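Local coordinates for protein vinylacetyl-CoA Delta-isomerase (Nitrosopumilus maritimus SCM1, PDB 6VJR) that probably dehydrates 4-hydroxybutyryl-CoA and isomerises vinylacetyl-CoA, as an oxygen-tolerant archaeal enzyme carrying FAD and a [4Fe-4S] cluster, at residues 32-37 against 235-240; 229-234 against 252-257. All coordinates share one frame; numbering follows the deposited sequence. Where two conformers were deposited one is given.

Contact 1 and contact 2 interlock along the chain: residues 32-37 come first, then 229-234 and, directly after, 235-240, and finally 252-257. Residues 229-234 and 235-240 both belong to the connection between strands 224-228 and 254-259, antiparallel neighbours in one mixed sheet, and all four segments fall in the region related to the N-terminal part of 4-hydroxyphenylacetate 3-hydroxylase. The contact centres are about 12 Å apart, and packing joins them, with Met34 on Asp234 and Ile35 on Gln253. Contact 1 lies at the start of helix 36-51, beside two sodium ions, whereas contact 2 is buried and reaches the FAD through Glu254. Both also touch the second subunit, so the FAD pocket at Glu254 and the subunit interface lie close together here.

Contact 1: residues 32-37 against 235-240; sequences HPMIRP and TRSMEE. With NA (sodium ion), chain K; NA (sodium ion), chain L.
The carbonyl oxygen of His32, whose ring meets Met238 across the contact, is gripped by two backbone amides, Ile35 N and, at 2.9 Å, Arg36 N. The imidazole is held as well: with CG anti to the backbone N (chi1 -169°), ND1 turns back toward the chain and accepts from Met34 N at 3.0 Å, edge-on, with the donor in the ring plane. This bond helps fix the rotation of the ring, with CE1 facing the sulfur of Met238, which comes in at the ring edge with SD 3.9 Å from His32 CE1. With a leucine in place of His32, Met34 N would probably lose its side-chain acceptor and the sulfur its aromatic edge. The same SD touches Met34 CB, while Met238 CG packs against Pro33 CG at 4.3 Å. The turn leading into helix 36-51 thus docks on the 3-10 segment 235-238, in the connection between strands 224-228 and 254-259. Ser237 packs closely against the turn: in one of its two conformers OG approaches Met34 CA while hydrogen-bonding to Asp234 O, and its CB is 3.4 Å from Pro33 O. No direct hydrogen bond crosses between the segments, but a water does the linking, donating to Pro33 O at 2.8 Å and binding a sodium ion that Ser237 O holds at 2.4 Å. Another water bridges this ion to a second sodium, bound by Arg236 O at 2.3 Å and by Glu239 O, with Gly241 O and Asp245 OD1 completing its protein ligands. Beyond that site, the Glu239 carboxylate forms a salt bridge with Arg230 of the second subunit.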
loop_
_atom_site.group_PDB
_atom_site.type_symbol
_atom_site.label_atom_id
_atom_site.label_comp_id
_atom_site.label_asym_id
_atom_site.label_seq_id
_atom_site.Cartn_x
_atom_site.Cartn_y
_atom_site.Cartn_z
ATOM N N HIS A 32 -24.372 32.546 -14.604
ATOM C CA HIS A 32 -24.032 31.430 -15.475
ATOM C C HIS A 32 -24.115 30.155 -14.649
ATOM O O HIS A 32 -23.413 30.018 -13.646
ATOM C CB HIS A 32 -22.644 31.588 -16.075
ATOM C CG HIS A 32 -22.336 30.625 -17.169
ATOM N ND1 HIS A 32 -22.327 29.265 -17.021
ATOM C CD2 HIS A 32 -22.071 30.888 -18.461
ATOM C CE1 HIS A 32 -22.018 28.726 -18.199
ATOM N NE2 HIS A 32 -21.853 29.709 -19.090
ATOM N N PRO A 33 -24.943 29.159 -15.032
ATOM C CA PRO A 33 -25.112 27.968 -14.202
ATOM C C PRO A 33 -23.862 27.121 -13.971
ATOM O O PRO A 33 -23.796 26.364 -13.011
ATOM C CB PRO A 33 -26.135 27.118 -14.940
ATOM C CG PRO A 33 -26.481 27.839 -16.196
ATOM C CD PRO A 33 -25.775 29.155 -16.243
ATOM N N MET A 34 -22.846 27.252 -14.821
ATOM C CA MET A 34 -21.625 26.500 -14.594
ATOM C C MET A 34 -20.750 27.154 -13.538
ATOM O O MET A 34 -19.956 26.468 -12.878
ATOM C CB MET A 34 -20.834 26.329 -15.893
ATOM C CG MET A 34 -19.643 25.422 -15.767
ATOM S SD MET A 34 -18.934 24.981 -17.355
ATOM C CE MET A 34 -17.166 24.926 -16.973
ATOM N N ILE A 35 -20.923 28.459 -13.356
ATOM C CA ILE A 35 -20.073 29.265 -12.494
ATOM C C ILE A 35 -20.740 29.496 -11.138
ATOM O O ILE A 35 -20.063 29.577 -10.105
ATOM C CB ILE A 35 -19.709 30.577 -13.194
ATOM C CG1 ILE A 35 -19.066 30.324 -14.572
ATOM C CG2 ILE A 35 -18.836 31.467 -12.300
ATOM C CD1 ILE A 35 -18.708 31.596 -15.326
ATOM N N ARG A 36 -22.069 29.581 -11.114
ATOM C CA ARG A 36 -22.758 29.958 -9.900
ATOM C C ARG A 36 -22.421 29.010 -8.740
ATOM O O ARG A 36 -22.271 29.453 -7.612
ATOM C CB ARG A 36 -24.267 30.099 -10.090
ATOM C CG ARG A 36 -25.038 30.446 -8.820
ATOM C CD ARG A 36 -24.505 31.695 -8.173
ATOM N NE ARG A 36 -25.430 32.123 -7.123
ATOM C CZ ARG A 36 -26.447 32.953 -7.274
ATOM N NH1 ARG A 36 -26.690 33.494 -8.445
ATOM N NH2 ARG A 36 -27.254 33.191 -6.267
ATOM N N PRO A 37 -22.278 27.683 -8.904
ATOM C CA PRO A 37 -21.975 26.838 -7.738
ATOM C C PRO A 37 -20.681 27.245 -7.033
ATOM O O PRO A 37 -20.579 27.157 -5.818
ATOM C CB PRO A 37 -21.891 25.421 -8.341
ATOM C CG PRO A 37 -22.828 25.528 -9.542
ATOM C CD PRO A 37 -22.531 26.888 -10.120
ATOM N N THR A 235 -20.713 20.383 -17.743
ATOM C CA THR A 235 -21.918 20.840 -18.401
ATOM C C THR A 235 -23.191 20.261 -17.804
ATOM O O THR A 235 -24.273 20.747 -18.144
ATOM C CB THR A 235 -21.858 20.668 -19.908
ATOM O OG1 THR A 235 -21.701 19.278 -20.134
ATOM C CG2 THR A 235 -20.770 21.532 -20.534
ATOM N N ARG A 236 -23.094 19.310 -16.854
ATOM C CA ARG A 236 -24.306 18.881 -16.193
ATOM C C ARG A 236 -24.967 20.056 -15.481
ATOM O O ARG A 236 -26.200 20.074 -15.287
ATOM C CB ARG A 236 -24.042 17.760 -15.197
ATOM C CG ARG A 236 -23.645 16.484 -15.926
ATOM C CD ARG A 236 -23.594 15.323 -15.013
ATOM N NE ARG A 236 -23.084 14.094 -15.624
ATOM C CZ ARG A 236 -23.011 12.927 -15.025
ATOM N NH1 ARG A 236 -23.483 12.784 -13.822
ATOM N NH2 ARG A 236 -22.462 11.859 -15.632
ATOM N N SER A 237 -24.135 20.980 -15.014
ATOM C CA SER A 237 -24.611 22.173 -14.340
ATOM C C SER A 237 -25.574 22.970 -15.220
ATOM O O SER A 237 -26.444 23.646 -14.693
ATOM C CB SER A 237 -23.454 23.055 -13.918
ATOM O OG SER A 237 -22.756 23.557 -15.053
ATOM N N MET A 238 -25.348 22.947 -16.535
ATOM C CA MET A 238 -26.092 23.723 -17.505
ATOM C C MET A 238 -27.348 23.001 -17.989
ATOM O O MET A 238 -28.125 23.592 -18.733
ATOM C CB MET A 238 -25.188 24.063 -18.695
ATOM C CG MET A 238 -24.018 24.915 -18.247
ATOM S SD MET A 238 -22.640 25.040 -19.397
ATOM C CE MET A 238 -23.421 25.831 -20.808
ATOM N N GLU A 239 -27.501 21.726 -17.625
ATOM C CA GLU A 239 -28.685 20.955 -17.959
ATOM C C GLU A 239 -29.759 21.240 -16.915
ATOM O O GLU A 239 -29.448 21.457 -15.753
ATOM C CB GLU A 239 -28.451 19.441 -17.910
ATOM C CG GLU A 239 -27.292 18.902 -18.747
ATOM C CD GLU A 239 -26.884 17.474 -18.341
ATOM O OE1 GLU A 239 -25.882 16.977 -18.953
ATOM O OE2 GLU A 239 -27.561 16.855 -17.416
ATOM N N GLU A 240 -31.013 21.231 -17.349
ATOM C CA GLU A 240 -32.126 21.310 -16.428
ATOM C C GLU A 240 -32.090 20.052 -15.574
ATOM O O GLU A 240 -31.686 18.959 -16.012
ATOM C CB GLU A 240 -33.481 21.415 -17.132
ATOM C CG GLU A 240 -33.571 22.659 -17.998
ATOM C CD GLU A 240 -34.263 23.839 -17.338
ATOM O OE1 GLU A 240 -33.844 24.210 -16.219
ATOM O OE2 GLU A 240 -35.235 24.368 -17.941
HETATM NA NA NA K . -28.136 19.942 -13.995
HETATM NA NA NA L . -27.858 24.262 -12.855
HETATM O O HOH W 1 -25.913 25.249 -11.620
HETATM O O HOH W 2 -28.827 17.792 -15.139
HETATM O O HOH W 3 -28.034 21.834 -12.611
HETATM O O HOH W 4 -29.047 24.446 -10.528
HETATM O O HOH W 5 -28.735 26.097 -12.896
#

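Contact 2: residues 229-234 against 252-257; sequences GRQSCD and GQEALI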
loop_
_atom_site.group_PDB
_atom_site.type_symbol
_atom_site.label_atom_id
_atom_site.label_comp_id
_atom_site.label_asym_id
_atom_site.label_seq_id
_atom_site.Cartn_x
_atom_site.Cartn_y
_atom_site.Cartn_z
ATOM N N GLY A 229 -11.421 27.115 -17.139
ATOM C CA GLY A 229 -11.096 25.708 -17.287
ATOM C C GLY A 229 -12.337 24.813 -17.322
ATOM O O GLY A 229 -13.283 24.993 -16.591
ATOM N N ARG A 230 -12.287 23.767 -18.150
ATOM C CA ARG A 230 -13.305 22.735 -18.108
ATOM C C ARG A 230 -13.129 21.910 -16.842
ATOM O O ARG A 230 -12.070 21.921 -16.225
ATOM C CB ARG A 230 -13.205 21.805 -19.309
ATOM C CG ARG A 230 -13.616 22.428 -20.629
ATOM C CD ARG A 230 -14.058 21.390 -21.619
ATOM N NE ARG A 230 -15.392 20.890 -21.270
ATOM C CZ ARG A 230 -16.270 20.443 -22.159
ATOM N NH1 ARG A 230 -15.918 20.246 -23.435
ATOM N NH2 ARG A 230 -17.480 20.095 -21.751
ATOM N N GLN A 231 -14.160 21.174 -16.476
ATOM C CA GLN A 231 -14.094 20.195 -15.414
ATOM C C GLN A 231 -14.831 18.945 -15.913
ATOM O O GLN A 231 -15.771 19.073 -16.723
ATOM C CB GLN A 231 -14.744 20.671 -14.119
ATOM C CG GLN A 231 -14.077 21.899 -13.530
ATOM C CD GLN A 231 -14.611 22.248 -12.162
ATOM O OE1 GLN A 231 -15.790 22.040 -11.869
ATOM N NE2 GLN A 231 -13.735 22.741 -11.295
ATOM N N SER A 232 -14.436 17.787 -15.377
ATOM C CA SER A 232 -15.194 16.560 -15.565
ATOM C C SER A 232 -16.678 16.791 -15.243
ATOM O O SER A 232 -16.983 17.257 -14.172
ATOM C CB SER A 232 -14.633 15.429 -14.762
ATOM O OG SER A 232 -15.419 14.276 -15.024
ATOM N N CYS A 233 -17.585 16.518 -16.191
ATOM C CA CYS A 233 -19.023 16.651 -15.970
ATOM C C CYS A 233 -19.476 18.104 -15.806
ATOM O O CYS A 233 -20.612 18.344 -15.344
ATOM C CB CYS A 233 -19.538 15.797 -14.791
ATOM S SG CYS A 233 -19.264 14.039 -15.017
ATOM N N ASP A 234 -18.651 19.066 -16.254
ATOM C CA ASP A 234 -18.942 20.491 -16.069
ATOM C C ASP A 234 -20.361 20.842 -16.548
ATOM O O ASP A 234 -21.114 21.528 -15.854
ATOM C CB ASP A 234 -17.892 21.354 -16.749
ATOM C CG ASP A 234 -17.447 20.997 -18.171
ATOM O OD1 ASP A 234 -18.122 20.160 -18.849
ATOM O OD2 ASP A 234 -16.372 21.492 -18.583
ATOM N N GLY A 252 -16.209 24.133 -7.599
ATOM C CA GLY A 252 -14.991 24.927 -7.655
ATOM C C GLY A 252 -14.855 25.627 -9.001
ATOM O O GLY A 252 -15.727 25.543 -9.865
ATOM N N GLN A 253 -13.789 26.414 -9.125
ATOM C CA GLN A 253 -13.564 27.233 -10.304
ATOM C C GLN A 253 -12.063 27.375 -10.490
ATOM O O GLN A 253 -11.372 27.748 -9.536
ATOM C CB GLN A 253 -14.116 28.653 -10.067
ATOM C CG GLN A 253 -13.610 29.716 -11.053
ATOM C CD GLN A 253 -14.172 31.083 -10.727
ATOM O OE1 GLN A 253 -13.516 31.939 -10.118
ATOM N NE2 GLN A 253 -15.418 31.265 -11.119
ATOM N N GLU A 254 -11.623 27.149 -11.729
ATOM C CA GLU A 254 -10.267 27.455 -12.142
ATOM C C GLU A 254 -10.317 28.221 -13.461
ATOM O O GLU A 254 -11.210 27.988 -14.301
ATOM C CB GLU A 254 -9.449 26.172 -12.303
ATOM C CG GLU A 254 -9.450 25.285 -11.058
ATOM C CD GLU A 254 -10.645 24.334 -10.946
ATOM O OE1 GLU A 254 -11.002 23.653 -11.944
ATOM O OE2 GLU A 254 -11.209 24.239 -9.820
ATOM N N ALA A 255 -9.333 29.128 -13.647
ATOM C CA ALA A 255 -9.181 29.783 -14.938
ATOM C C ALA A 255 -7.705 30.108 -15.178
ATOM O O ALA A 255 -6.924 30.226 -14.241
ATOM C CB ALA A 255 -10.047 31.031 -15.015
ATOM N N LEU A 256 -7.374 30.317 -16.453
ATOM C CA LEU A 256 -6.099 30.863 -16.885
ATOM C C LEU A 256 -6.239 32.380 -16.965
ATOM O O LEU A 256 -7.114 32.897 -17.656
ATOM C CB LEU A 256 -5.785 30.245 -18.242
ATOM C CG LEU A 256 -4.500 30.703 -18.926
ATOM C CD1 LEU A 256 -3.244 30.375 -18.168
ATOM C CD2 LEU A 256 -4.454 30.176 -20.340
ATOM N N ILE A 257 -5.360 33.072 -16.252
ATOM C CA ILE A 257 -5.345 34.524 -16.228
ATOM C C ILE A 257 -4.225 35.001 -17.155
ATOM O O ILE A 257 -3.039 34.711 -16.942
ATOM C CB ILE A 257 -5.107 35.059 -14.823
ATOM C CG1 ILE A 257 -6.010 34.437 -13.765
ATOM C CG2 ILE A 257 -5.239 36.584 -14.851
ATOM C CD1 ILE A 257 -5.739 34.969 -12.376
HETATM O O HOH W 6 -13.118 25.452 -13.669
HETATM O O HOH W 7 -16.393 21.789 -9.053
#
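Gln231 and Glu254 both carry CG anti to their carbonyl carbons, but the glutamine then runs extended whereas the glutamate, in one of its two conformers, bends at chi2 (85°), and the two chains meet at about a right angle. Gln231 NE2 donates to Glu254 OE1 at 3.0 Å in a nearly straight bond (165°), on the syn side and somewhat out of the carboxylate plane; the two flat groups are turned 25° apart. Arg435 NE donates to Gln231 OE1, which settles the amide orientation, and a water donates to the same oxygen and accepts from Gly252 N. Beside this pair the backbones join directly, Gly229 N donating to Glu254 O at 3.0 Å, and a second water accepts from Glu254 N. Within 229-234, Arg230 grips Asp234 side-on, NE to OD2 at 2.9 Å and NH2 to OD1, while Gln231 N meets OD2 from above the carboxylate plane; these bonds add to the backbone bond from Asp234 N to Gln231 O that closes the type II turn. The FAD touches Glu254. Val438 of helix 437-446 packs on both Gln231 and Glu254, and strand 254-259 runs on antiparallel between strands 177-188 and 224-228.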